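Local coordinates for lipoprotein (Streptococcus pneumoniae serotype 4, PDB 6JF1) that binds L-methionine as the substrate-binding lipoprotein of an ABC importer, probably handing the amino acid to its membrane-embedded transporter, at residues Ala147-Gln152 against Ala165-Ala170. Residues are numbered along the deposited sequence; the frame is centred on the assembly and turned at random.
Sequences ALYLLQ and ALATVA
Leu148 and Tyr149, consecutive residues of helix 141-153, meet the loop at Ala165-Val169, extended as far as Thr168, in two different ways, one apolar and one polar. Leu148 has the larger buried surface. Its CB points at the loop, and with CG anti to the carbonyl carbon (chi1 -71°) and an extended second torsion (chi2 172°) its CD1 branch is carried onto the backbone, where Leu148 CD1 sits 3.3 Å from Thr168 C. Leu148 CD1 also lies 3.7 Å from Ala167 O, and its apolar neighbours are CB of Ala167 and, more loosely, CG2 of Val169.

Ala167 turns its methyl toward the helix, between the two larger side chains: CB is 4.1 Å from Leu148 CD1 and 4.0 Å from Tyr149 CE2, the latter an oblique approach to the ring. Val161 and Leu159 also touch this methyl, while the Ala167 backbone N is hydrogen-bonded to Ser145 OG, one helical turn before Tyr149.

The protein has the two-lobed architecture of periplasmic-type binding proteins, and the contact ties helix 141-153 to the loop between strands 158-159 and 172-174 in the lobe that holds strand 134-138. A zinc site adjoins it: the side chain of Thr168 comes within about 4 Å of a bound zinc ion, and Thr168 and Val169 both touch the metal-binding Glu144. Methionine is more remote, about 13 Å from the Tyr149 side chain.

At the start of segment 165-170, Ala165 O accepts a hydrogen bond of 2.8 Å from Tyr149 OH. The acceptor lies at the ring edge, in the ring plane, whereas the hydroxyl is tilted 25° from the carbonyl plane.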
loop_
_atom_site.group_PDB
_atom_site.type_symbol
_atom_site.label_atom_id
_atom_site.label_comp_id
_atom_site.label_asym_id
_atom_site.label_seq_id
_atom_site.Cartn_x
_atom_site.Cartn_y
_atom_site.Cartn_z
ATOM N N ALA A 147 -3.968 9.979 -4.725
ATOM C CA ALA A 147 -5.241 10.325 -4.175
ATOM C C ALA A 147 -5.826 11.548 -4.919
ATOM O O ALA A 147 -7.020 11.613 -5.158
ATOM C CB ALA A 147 -5.069 10.607 -2.697
ATOM N N LEU A 148 -4.989 12.537 -5.212
ATOM C CA LEU A 148 -5.440 13.769 -5.869
ATOM C C LEU A 148 -5.912 13.492 -7.303
ATOM O O LEU A 148 -6.964 14.017 -7.731
ATOM C CB LEU A 148 -4.308 14.800 -5.838
ATOM C CG LEU A 148 -4.042 15.355 -4.443
ATOM C CD1 LEU A 148 -2.802 16.224 -4.430
ATOM C CD2 LEU A 148 -5.255 16.121 -3.939
ATOM N N TYR A 149 -5.157 12.686 -8.053
ATOM C CA TYR A 149 -5.673 12.328 -9.369
ATOM C C TYR A 149 -7.007 11.571 -9.255
ATOM O O TYR A 149 -7.870 11.703 -10.126
ATOM C CB TYR A 149 -4.638 11.532 -10.158
ATOM C CG TYR A 149 -3.547 12.376 -10.758
ATOM C CD1 TYR A 149 -3.802 13.188 -11.862
ATOM C CD2 TYR A 149 -2.248 12.330 -10.265
ATOM C CE1 TYR A 149 -2.799 13.949 -12.454
ATOM C CE2 TYR A 149 -1.240 13.093 -10.835
ATOM C CZ TYR A 149 -1.517 13.902 -11.929
ATOM O OH TYR A 149 -0.518 14.618 -12.514
ATOM N N LEU A 150 -7.154 10.764 -8.208
ATOM C CA LEU A 150 -8.395 10.038 -7.921
ATOM C C LEU A 150 -9.543 11.023 -7.675
ATOM O O LEU A 150 -10.666 10.831 -8.183
ATOM C CB LEU A 150 -8.234 9.150 -6.678
ATOM C CG LEU A 150 -9.439 8.240 -6.415
ATOM C CD1 LEU A 150 -9.347 7.001 -7.279
ATOM C CD2 LEU A 150 -9.567 7.841 -4.962
ATOM N N LEU A 151 -9.275 12.046 -6.868
ATOM C CA LEU A 151 -10.309 13.011 -6.558
ATOM C C LEU A 151 -10.674 13.751 -7.859
ATOM O O LEU A 151 -11.837 14.060 -8.080
ATOM C CB LEU A 151 -9.813 13.985 -5.480
ATOM C CG LEU A 151 -9.645 13.439 -4.059
ATOM C CD1 LEU A 151 -9.456 14.613 -3.084
ATOM C CD2 LEU A 151 -10.858 12.592 -3.651
ATOM N N GLN A 152 -9.700 13.962 -8.737
ATOM C CA GLN A 152 -9.986 14.623 -9.989
ATOM C C GLN A 152 -10.838 13.710 -10.878
ATOM O O GLN A 152 -11.861 14.127 -11.374
ATOM C CB GLN A 152 -8.707 15.066 -10.692
ATOM C CG GLN A 152 -8.973 15.538 -12.116
ATOM C CD GLN A 152 -7.750 16.133 -12.761
ATOM O OE1 GLN A 152 -7.613 17.361 -12.855
ATOM N NE2 GLN A 152 -6.837 15.267 -13.178
ATOM N N ALA A 165 3.378 13.896 -13.789
ATOM C CA ALA A 165 3.704 14.909 -12.812
ATOM C C ALA A 165 3.117 14.454 -11.471
ATOM O O ALA A 165 1.972 14.044 -11.435
ATOM C CB ALA A 165 3.126 16.242 -13.254
ATOM N N LEU A 166 3.889 14.534 -10.392
ATOM C CA LEU A 166 3.317 14.310 -9.060
ATOM C C LEU A 166 2.421 15.488 -8.714
ATOM O O LEU A 166 2.895 16.606 -8.770
ATOM C CB LEU A 166 4.426 14.211 -8.009
ATOM C CG LEU A 166 5.139 12.864 -7.931
ATOM C CD1 LEU A 166 6.246 12.914 -6.890
ATOM C CD2 LEU A 166 4.163 11.732 -7.624
ATOM N N ALA A 167 1.159 15.231 -8.345
ATOM C CA ALA A 167 0.291 16.306 -7.852
ATOM C C ALA A 167 0.467 16.471 -6.332
ATOM O O ALA A 167 0.623 15.488 -5.586
ATOM C CB ALA A 167 -1.153 16.061 -8.230
ATOM N N THR A 168 0.453 17.722 -5.887
ATOM C CA THR A 168 0.350 18.045 -4.482
ATOM C C THR A 168 -0.912 18.890 -4.315
ATOM O O THR A 168 -1.559 19.297 -5.296
ATOM C CB THR A 168 1.568 18.835 -3.973
ATOM O OG1 THR A 168 1.426 20.194 -4.387
ATOM C CG2 THR A 168 2.903 18.279 -4.415
ATOM N N VAL A 169 -1.257 19.147 -3.077
ATOM C CA VAL A 169 -2.446 19.944 -2.791
ATOM C C VAL A 169 -2.326 21.353 -3.412
ATOM O O VAL A 169 -3.329 21.924 -3.860
ATOM C CB VAL A 169 -2.747 19.970 -1.275
ATOM C CG1 VAL A 169 -3.970 20.809 -0.954
ATOM C CG2 VAL A 169 -2.937 18.568 -0.715
ATOM N N ALA A 170 -1.116 21.907 -3.493
ATOM C CA ALA A 170 -0.909 23.207 -4.160
ATOM C C ALA A 170 -1.247 23.125 -5.661
ATOM O O ALA A 170 -1.258 24.162 -6.308
ATOM C CB ALA A 170 0.524 23.707 -3.982
#